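PDB 6HXP: citryl-CoA lyase from Hydrogenobacter thermophilus, which probably cleaves citryl-CoA into acetyl-CoA and oxaloacetate, is related to citrate synthase, and binds coenzyme A. Local coordinates for residues 100-112 and 189-201; 66-78 and 87-99. All blocks are in the same frame, centred on the assembly; numbering follows the deposited sequence.

Interaction 1: residues 100-112 and 189-201; sequences GGALEDAMRFIQE and DGAIAAIASEMGF. With COA (coenzyme A), chain B.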
# COMPACT_ATOMS: atom_id res chain seq x y z
N GLY A 100 4.96 0.85 15.98
CA GLY A 100 3.71 0.14 16.32
C GLY A 100 3.91 -1.27 16.80
O GLY A 100 3.13 -1.77 17.62
N GLY A 101 4.98 -1.91 16.34
CA GLY A 101 5.29 -3.28 16.77
C GLY A 101 5.51 -3.44 18.25
O GLY A 101 5.26 -4.51 18.81
N ALA A 102 5.95 -2.37 18.94
CA ALA A 102 6.16 -2.46 20.39
C ALA A 102 4.88 -2.77 21.11
O ALA A 102 4.93 -3.32 22.19
CB ALA A 102 6.74 -1.16 20.90
N LEU A 103 3.71 -2.42 20.55
CA LEU A 103 2.43 -2.77 21.21
C LEU A 103 2.25 -4.27 21.25
O LEU A 103 1.82 -4.80 22.27
CB LEU A 103 1.26 -2.15 20.47
CG LEU A 103 1.24 -0.64 20.55
CD1 LEU A 103 0.52 -0.09 19.41
CD2 LEU A 103 0.59 -0.21 21.83
N GLU A 104 2.54 -4.97 20.15
CA GLU A 104 2.48 -6.43 20.13
C GLU A 104 3.47 -7.02 21.13
O GLU A 104 3.12 -7.89 21.93
CB GLU A 104 2.80 -6.99 18.75
CG GLU A 104 1.86 -6.63 17.62
CD GLU A 104 2.33 -7.00 16.21
OE1 GLU A 104 3.50 -7.42 16.03
OE2 GLU A 104 1.54 -6.84 15.25
N ASP A 105 4.73 -6.53 21.09
CA ASP A 105 5.77 -7.05 21.94
C ASP A 105 5.46 -6.83 23.42
O ASP A 105 5.71 -7.72 24.22
CB ASP A 105 7.12 -6.43 21.59
CG ASP A 105 7.53 -6.64 20.13
OD1 ASP A 105 7.08 -7.64 19.53
OD2 ASP A 105 8.29 -5.81 19.62
N ALA A 106 5.02 -5.63 23.77
CA ALA A 106 4.71 -5.31 25.17
C ALA A 106 3.50 -6.11 25.65
O ALA A 106 3.53 -6.58 26.78
CB ALA A 106 4.45 -3.83 25.31
N MET A 107 2.49 -6.33 24.79
CA MET A 107 1.36 -7.16 25.23
C MET A 107 1.82 -8.58 25.50
O MET A 107 1.38 -9.18 26.47
CB MET A 107 0.25 -7.19 24.16
CG MET A 107 -0.57 -5.91 24.11
SD MET A 107 -1.92 -5.99 22.91
CE MET A 107 -3.09 -7.09 23.77
N ARG A 108 2.70 -9.13 24.66
CA ARG A 108 3.18 -10.50 24.89
C ARG A 108 3.98 -10.57 26.19
O ARG A 108 3.79 -11.48 26.99
CB ARG A 108 4.05 -10.92 23.70
CG ARG A 108 4.40 -12.38 23.71
CD ARG A 108 5.20 -12.75 22.48
NE ARG A 108 5.30 -14.21 22.39
CZ ARG A 108 5.89 -14.86 21.39
NH1 ARG A 108 6.50 -14.19 20.43
NH2 ARG A 108 5.89 -16.19 21.37
N PHE A 109 4.86 -9.59 26.40
CA PHE A 109 5.69 -9.54 27.60
C PHE A 109 4.82 -9.43 28.88
O PHE A 109 5.05 -10.17 29.84
CB PHE A 109 6.63 -8.33 27.52
CG PHE A 109 7.34 -8.01 28.81
CD1 PHE A 109 8.30 -8.86 29.31
CD2 PHE A 109 7.00 -6.89 29.55
CE1 PHE A 109 8.93 -8.59 30.53
CE2 PHE A 109 7.63 -6.61 30.76
CZ PHE A 109 8.58 -7.48 31.26
N ILE A 110 3.86 -8.51 28.89
CA ILE A 110 2.99 -8.31 30.03
C ILE A 110 2.13 -9.55 30.28
O ILE A 110 2.02 -10.00 31.43
CB ILE A 110 2.13 -7.03 29.86
CG1 ILE A 110 3.03 -5.80 29.91
CG2 ILE A 110 1.05 -6.96 30.94
CD1 ILE A 110 2.38 -4.57 29.40
N GLN A 111 1.56 -10.13 29.23
CA GLN A 111 0.72 -11.31 29.41
C GLN A 111 1.52 -12.51 29.86
O GLN A 111 1.10 -13.21 30.77
CB GLN A 111 -0.08 -11.61 28.15
CG GLN A 111 -1.13 -10.54 27.89
CD GLN A 111 -1.86 -10.83 26.62
OE1 GLN A 111 -2.09 -12.00 26.30
NE2 GLN A 111 -2.35 -9.80 25.94
N GLU A 112 2.68 -12.74 29.24
CA GLU A 112 3.51 -13.87 29.65
C GLU A 112 4.08 -13.66 31.04
O GLU A 112 4.19 -14.62 31.80
CB GLU A 112 4.58 -14.17 28.59
CG GLU A 112 3.96 -14.75 27.33
CD GLU A 112 4.90 -15.08 26.19
OE1 GLU A 112 6.12 -14.83 26.32
OE2 GLU A 112 4.42 -15.58 25.15
N ASP A 189 3.21 3.02 24.82
CA ASP A 189 3.01 1.73 24.15
C ASP A 189 2.79 0.64 25.22
O ASP A 189 1.91 -0.20 25.08
CB ASP A 189 4.22 1.29 23.32
CG ASP A 189 4.55 2.16 22.13
OD1 ASP A 189 3.61 2.73 21.56
OD2 ASP A 189 5.75 2.23 21.76
N GLY A 190 3.62 0.66 26.26
CA GLY A 190 3.46 -0.30 27.35
C GLY A 190 2.13 -0.12 28.06
O GLY A 190 1.48 -1.09 28.46
N ALA A 191 1.69 1.15 28.26
CA ALA A 191 0.41 1.46 28.94
C ALA A 191 -0.79 0.91 28.14
O ALA A 191 -1.65 0.21 28.70
CB ALA A 191 0.27 2.95 29.11
N ILE A 192 -0.82 1.17 26.84
CA ILE A 192 -1.90 0.64 26.00
C ILE A 192 -1.84 -0.88 25.97
O ILE A 192 -2.85 -1.56 26.07
CB ILE A 192 -1.80 1.26 24.60
CG1 ILE A 192 -2.15 2.75 24.70
CG2 ILE A 192 -2.69 0.53 23.65
CD1 ILE A 192 -1.89 3.49 23.45
N ALA A 193 -0.63 -1.44 25.87
CA ALA A 193 -0.48 -2.89 25.91
C ALA A 193 -1.04 -3.47 27.23
O ALA A 193 -1.72 -4.50 27.20
CB ALA A 193 0.98 -3.27 25.76
N ALA A 194 -0.77 -2.81 28.39
CA ALA A 194 -1.27 -3.30 29.65
C ALA A 194 -2.80 -3.26 29.69
O ALA A 194 -3.45 -4.20 30.14
CB ALA A 194 -0.73 -2.44 30.78
N ILE A 195 -3.37 -2.17 29.20
CA ILE A 195 -4.83 -1.99 29.24
C ILE A 195 -5.50 -2.99 28.30
O ILE A 195 -6.48 -3.61 28.68
CB ILE A 195 -5.16 -0.53 28.90
CG1 ILE A 195 -4.72 0.36 30.08
CG2 ILE A 195 -6.65 -0.32 28.60
CD1 ILE A 195 -4.47 1.72 29.71
N ALA A 196 -4.97 -3.15 27.08
CA ALA A 196 -5.56 -4.11 26.14
C ALA A 196 -5.42 -5.53 26.70
O ALA A 196 -6.30 -6.36 26.51
CB ALA A 196 -4.88 -4.00 24.79
N SER A 197 -4.33 -5.81 27.41
CA SER A 197 -4.15 -7.12 28.05
C SER A 197 -5.13 -7.32 29.17
O SER A 197 -5.69 -8.41 29.32
CB SER A 197 -2.72 -7.29 28.54
OG SER A 197 -1.77 -7.25 27.47
N GLU A 198 -5.39 -6.26 29.95
CA GLU A 198 -6.38 -6.30 31.04
C GLU A 198 -7.76 -6.66 30.48
O GLU A 198 -8.56 -7.31 31.20
CB GLU A 198 -6.43 -4.96 31.78
CG GLU A 198 -6.88 -5.11 33.22
CD GLU A 198 -5.73 -5.55 34.09
OE1 GLU A 198 -4.95 -4.66 34.52
OE2 GLU A 198 -5.48 -6.77 34.18
N MET A 199 -8.08 -6.20 29.24
CA MET A 199 -9.33 -6.50 28.52
C MET A 199 -9.35 -7.93 27.95
O MET A 199 -10.36 -8.32 27.37
CB MET A 199 -9.53 -5.53 27.33
CG MET A 199 -9.82 -4.11 27.72
SD MET A 199 -9.72 -3.05 26.30
CE MET A 199 -10.08 -1.45 27.01
N GLY A 200 -8.25 -8.69 28.03
CA GLY A 200 -8.19 -10.03 27.50
C GLY A 200 -7.92 -10.16 26.01
O GLY A 200 -8.16 -11.23 25.45
N PHE A 201 -7.40 -9.11 25.36
CA PHE A 201 -7.07 -9.20 23.97
C PHE A 201 -5.76 -9.93 23.75
O PHE A 201 -4.83 -9.82 24.55
CB PHE A 201 -6.97 -7.82 23.33
CG PHE A 201 -8.34 -7.21 23.10
CD1 PHE A 201 -9.18 -7.69 22.09
CD2 PHE A 201 -8.75 -6.09 23.81
CE1 PHE A 201 -10.40 -7.09 21.82
CE2 PHE A 201 -9.97 -5.47 23.52
CZ PHE A 201 -10.79 -5.99 22.54
N1A COA B . 14.82 -2.20 28.42
C2A COA B . 16.04 -2.37 28.93
N3A COA B . 17.08 -1.53 28.90
C4A COA B . 16.77 -0.39 28.27
C5A COA B . 15.55 -0.07 27.70
C6A COA B . 14.53 -1.04 27.79
N6A COA B . 13.29 -0.86 27.32
N7A COA B . 15.58 1.20 27.15
C8A COA B . 16.79 1.62 27.41
N9A COA B . 17.56 0.71 28.09
C1B COA B . 18.91 0.90 28.63
C2B COA B . 19.79 1.91 27.86
O2B COA B . 20.67 1.23 26.98
C3B COA B . 20.54 2.57 29.02
O3B COA B . 21.58 1.69 29.50
P3B COA B . 22.96 2.13 30.23
O7A COA B . 23.10 3.62 30.30
O8A COA B . 22.94 1.48 31.62
O9A COA B . 24.08 1.47 29.42
C4B COA B . 19.48 2.63 30.11
O4B COA B . 18.80 1.36 29.96
C5B COA B . 18.46 3.74 30.01
O5B COA B . 19.11 4.99 29.68
P1A COA B . 18.30 6.19 28.95
O1A COA B . 19.22 7.28 28.57
O2A COA B . 17.19 6.61 29.91
O3A COA B . 17.59 5.57 27.66
P2A COA B . 17.81 5.78 26.10
O4A COA B . 17.83 7.23 25.77
O5A COA B . 19.10 5.05 25.73
O6A COA B . 16.62 4.98 25.32
CBP COA B . 14.77 4.78 23.75
CCP COA B . 15.54 5.70 24.69
CDP COA B . 13.36 5.37 23.57
CEP COA B . 15.48 4.77 22.40
CAP COA B . 14.67 3.32 24.27
OAP COA B . 14.46 3.23 25.67
C9P COA B . 13.64 2.47 23.53
O9P COA B . 13.91 1.97 22.44
N8P COA B . 12.46 2.29 24.14
C7P COA B . 11.45 1.37 23.63
C6P COA B . 11.82 -0.08 23.88
C5P COA B . 10.97 -1.03 23.08
O5P COA B . 9.74 -1.06 23.20
N4P COA B . 11.63 -1.86 22.26
C3P COA B . 11.13 -3.15 21.83
C2P COA B . 10.02 -3.07 20.80
S1P COA B . 10.63 -2.10 19.40
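Ala193 drives its methyl into helix 101-112 as a knob in the hole made by Leu103, Ala106, Met107 and Ile110. Ala193 CB lies 3.5 Å from Ala106 CB, and its approach to Met107 CG is tighter than an ordinary van der Waals contact. Small residues here, Gly190 among them, let the helices cross at -54° with axes only 8.2 Å apart. On one flank Leu103 CD2 reaches Ile192 CG2 at 3.8 Å; on another, Ile110 CD1 lies against the Ala194 backbone N and methyl. The Met107 chain runs out extended and then bends at its thioether (chi3 74°), which carries CE to Ala196 CB and the Phe201 carbonyl.

Beyond this apolar strip, Gln111 NE2 donates to Phe201 O (2.8 Å), close to the line of the carbonyl but bent at the hydrogen, and more straightly to Ser197 OG (3.0 Å), which lies in the amide plane. Ser197 OG in turn donates a hydrogen bond to Ala193 O one turn back (2.8 Å). The Schellman motif at Gly200 leads into Phe201, whose ring is met edge-to-face by Tyr38 and Phe209, while His165 of helix 164-180 packs on Ile110 and Ser197.

Away from the Gln111 and Phe201 side, Ala102 CB lies 3.6 Å from Asp189 OD2 and 3.8 Å from coenzyme A O5P; Asp105 also borders the cofactor. The apolar seam is thus closed by a polar clasp: two acceptors fix the rotation of the Gln111 amide, and one of them, the Ser197 hydroxyl, is itself held by the bond it gives to Ala193 O.

Interaction 2: residues 66-78 and 87-99; sequences IAPPSAIAARSVA and GVAAGVLAFGSAH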
# COMPACT_ATOMS: atom_id res chain seq x y z
N ILE A 66 3.03 15.90 12.15
CA ILE A 66 3.57 15.63 10.84
C ILE A 66 4.93 14.96 10.88
O ILE A 66 5.33 14.41 9.84
CB ILE A 66 3.54 16.95 10.03
CG1 ILE A 66 3.62 16.74 8.55
CG2 ILE A 66 4.62 17.92 10.51
CD1 ILE A 66 3.23 18.04 7.79
N ALA A 67 5.61 14.88 12.02
CA ALA A 67 6.94 14.34 12.06
C ALA A 67 7.14 12.84 11.90
O ALA A 67 8.18 12.49 11.39
CB ALA A 67 7.63 14.77 13.32
N PRO A 68 6.23 11.95 12.31
CA PRO A 68 6.51 10.52 12.22
C PRO A 68 6.57 10.04 10.77
O PRO A 68 5.93 10.61 9.91
CB PRO A 68 5.34 9.86 12.93
CG PRO A 68 4.54 10.92 13.56
CD PRO A 68 4.96 12.25 13.02
N PRO A 69 7.26 8.93 10.53
CA PRO A 69 7.37 8.43 9.14
C PRO A 69 6.01 8.08 8.52
O PRO A 69 5.89 8.14 7.30
CB PRO A 69 8.29 7.21 9.25
CG PRO A 69 8.37 6.86 10.68
CD PRO A 69 8.09 8.14 11.46
N SER A 70 5.01 7.71 9.30
CA SER A 70 3.66 7.47 8.80
C SER A 70 3.09 8.73 8.19
O SER A 70 2.47 8.68 7.13
CB SER A 70 2.76 6.95 9.90
OG SER A 70 2.92 7.73 11.09
N ALA A 71 3.22 9.87 8.89
CA ALA A 71 2.69 11.10 8.31
C ALA A 71 3.46 11.53 7.10
O ALA A 71 2.90 12.05 6.12
CB ALA A 71 2.64 12.20 9.36
N ILE A 72 4.78 11.38 7.13
CA ILE A 72 5.62 11.75 6.00
C ILE A 72 5.21 10.90 4.79
O ILE A 72 5.04 11.43 3.69
CB ILE A 72 7.11 11.52 6.32
CG1 ILE A 72 7.55 12.45 7.46
CG2 ILE A 72 7.97 11.69 5.05
CD1 ILE A 72 9.01 12.19 7.87
N ALA A 73 5.08 9.60 4.99
CA ALA A 73 4.71 8.70 3.87
C ALA A 73 3.33 9.03 3.32
O ALA A 73 3.12 9.10 2.11
CB ALA A 73 4.79 7.24 4.29
N ALA A 74 2.35 9.19 4.22
CA ALA A 74 0.98 9.49 3.78
C ALA A 74 0.90 10.77 2.97
O ALA A 74 0.28 10.83 1.92
CB ALA A 74 0.07 9.62 5.00
N ARG A 75 1.55 11.82 3.48
CA ARG A 75 1.51 13.10 2.79
C ARG A 75 2.33 13.11 1.50
O ARG A 75 1.93 13.74 0.53
CB ARG A 75 1.96 14.22 3.74
CG ARG A 75 1.00 14.36 4.92
CD ARG A 75 1.39 15.45 5.93
NE ARG A 75 1.01 16.72 5.36
CZ ARG A 75 0.24 17.70 5.87
NH1 ARG A 75 -0.28 17.61 7.13
NH2 ARG A 75 -0.01 18.77 5.16
N SER A 76 3.44 12.38 1.45
CA SER A 76 4.25 12.28 0.23
C SER A 76 3.46 11.52 -0.84
O SER A 76 3.42 11.95 -1.99
CB SER A 76 5.59 11.57 0.50
OG SER A 76 6.34 12.35 1.40
N VAL A 77 2.78 10.42 -0.49
CA VAL A 77 1.94 9.73 -1.46
C VAL A 77 0.79 10.64 -1.95
O VAL A 77 0.53 10.71 -3.14
CB VAL A 77 1.46 8.40 -0.86
CG1 VAL A 77 0.31 7.81 -1.66
CG2 VAL A 77 2.63 7.42 -0.82
N ALA A 78 0.16 11.39 -1.04
CA ALA A 78 -0.87 12.33 -1.45
C ALA A 78 -0.28 13.36 -2.42
O ALA A 78 -0.91 13.68 -3.45
CB ALA A 78 -1.40 13.06 -0.22
N GLY A 87 -3.27 7.78 0.16
CA GLY A 87 -2.36 8.39 1.09
C GLY A 87 -2.49 7.78 2.49
O GLY A 87 -1.51 7.52 3.18
N VAL A 88 -3.76 7.57 2.95
CA VAL A 88 -3.92 7.01 4.28
C VAL A 88 -3.30 5.63 4.37
O VAL A 88 -2.61 5.29 5.33
CB VAL A 88 -5.41 6.97 4.67
CG1 VAL A 88 -5.63 6.18 5.97
CG2 VAL A 88 -5.96 8.39 4.81
N ALA A 89 -3.54 4.80 3.36
CA ALA A 89 -2.94 3.46 3.33
C ALA A 89 -1.44 3.50 3.42
O ALA A 89 -0.84 2.71 4.14
CB ALA A 89 -3.35 2.73 2.07
N ALA A 90 -0.79 4.46 2.74
CA ALA A 90 0.66 4.56 2.81
C ALA A 90 1.13 4.86 4.21
O ALA A 90 2.14 4.33 4.68
CB ALA A 90 1.14 5.64 1.85
N GLY A 91 0.36 5.68 4.93
CA GLY A 91 0.67 5.92 6.32
C GLY A 91 0.60 4.68 7.18
O GLY A 91 1.46 4.43 8.02
N VAL A 92 -0.44 3.90 6.98
CA VAL A 92 -0.62 2.65 7.71
C VAL A 92 0.52 1.68 7.45
O VAL A 92 0.97 0.96 8.35
CB VAL A 92 -2.01 2.04 7.40
CG1 VAL A 92 -2.20 0.67 8.08
CG2 VAL A 92 -3.12 3.01 7.84
N LEU A 93 1.04 1.66 6.23
CA LEU A 93 2.18 0.81 5.94
C LEU A 93 3.36 1.12 6.80
O LEU A 93 4.14 0.23 7.08
CB LEU A 93 2.62 0.96 4.48
CG LEU A 93 1.64 0.43 3.44
CD1 LEU A 93 2.20 0.71 2.02
CD2 LEU A 93 1.37 -1.06 3.64
N ALA A 94 3.53 2.38 7.22
CA ALA A 94 4.70 2.75 8.01
C ALA A 94 4.67 2.24 9.43
O ALA A 94 5.70 2.33 10.11
CB ALA A 94 4.84 4.28 8.06
N PHE A 95 3.54 1.69 9.90
CA PHE A 95 3.44 1.19 11.28
C PHE A 95 4.12 -0.18 11.43
O PHE A 95 3.43 -1.21 11.69
CB PHE A 95 1.99 1.13 11.74
CG PHE A 95 1.20 2.41 11.67
CD1 PHE A 95 1.78 3.62 12.01
CD2 PHE A 95 -0.15 2.39 11.37
CE1 PHE A 95 1.01 4.80 11.99
CE2 PHE A 95 -0.92 3.54 11.38
CZ PHE A 95 -0.33 4.73 11.69
N GLY A 96 5.42 -0.19 11.30
CA GLY A 96 6.20 -1.40 11.38
C GLY A 96 6.75 -1.67 12.75
O GLY A 96 6.21 -1.19 13.76
N SER A 97 7.82 -2.45 12.79
CA SER A 97 8.44 -2.85 14.04
C SER A 97 8.89 -1.71 14.93
O SER A 97 8.82 -1.82 16.17
CB SER A 97 9.59 -3.81 13.82
OG SER A 97 10.62 -3.19 13.04
N ALA A 98 9.27 -0.58 14.31
CA ALA A 98 9.74 0.59 15.04
C ALA A 98 8.67 1.67 15.23
O ALA A 98 8.93 2.74 15.80
CB ALA A 98 10.92 1.19 14.30
N HIS A 99 7.45 1.42 14.75
CA HIS A 99 6.37 2.39 14.75
C HIS A 99 5.03 1.66 14.93
O HIS A 99 4.07 1.88 14.20
CB HIS A 99 6.46 3.22 13.46
CG HIS A 99 5.56 4.41 13.33
ND1 HIS A 99 5.15 5.15 14.45
CD2 HIS A 99 5.14 5.06 12.23
CE1 HIS A 99 4.48 6.19 13.96
NE2 HIS A 99 4.42 6.17 12.64
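Pro68, at the N-cap of helix 69-78, brings CB to within 3.8 Å of His99 NE2, and Pro69 lays its CD over one face of the same imidazole. Ser70 then meets the ring at its edge: OG and His99 NE2 share a hydrogen bond of 2.7 Å that lies in the ring plane. The serine hydroxyl stands between its backbone N and carbonyl carbon (chi1 47°), turned toward the imidazole, while Ser70 CB touches Phe95 CE1 at 3.5 Å. Phe95 in turn puts CD1 above a face of His99, and Phe232 of the third subunit meets that histidine edge-to-face.

The Ser70 backbone is also engaged. Ala94 CB packs unusually tightly on Ser70 CA, and Ser70 O receives a CA-H...O contact from Gly91 CA at 3.4 Å. One turn on, Ala73 faces Ala90 O, and Ala74 offers its CA to Gly87 O in a second such contact (3.2 Å). Arg75 points away from the partner helix and forms salt bridges with Glu224 and Glu225 of helix 206-228. Val77 ends the contact, its two methyls set on residues one turn apart on the same face of the partner helix, CG2 on Ala90 CB (3.5 Å) and CG1 on Gly87 CA (3.9 Å).

Gly87 and Gly91, one turn apart, allow backbone-to-backbone approach, with axes 7.1 Å apart at an angle of 151°. Such closely packed, nearly antiparallel helices joined by a short connection form a helical hairpin, here part of the largely helical citrate synthase fold and set against the second and third subunits of the tetramer.

In the fold
Interaction 2 closes before interaction 1 opens, and their centres lie about 22 Å apart, yet the turn between helices 84-93 and 101-116 couples them: Gly101 N sits 2.9 Å from Gly96 O, probably a hydrogen bond. This junction runs beside the coenzyme A. Ser97 touches the cofactor from the end of 87-99, Ala102 and Asp105 border it from the start of 100-112, and the side chain of His99 lies about 9 Å away. Interaction 1 thus holds residues bordering the pocket, near Gly136 and Tyr137, whereas interaction 2 lies away from the annotated site residues and borders the second and third subunits.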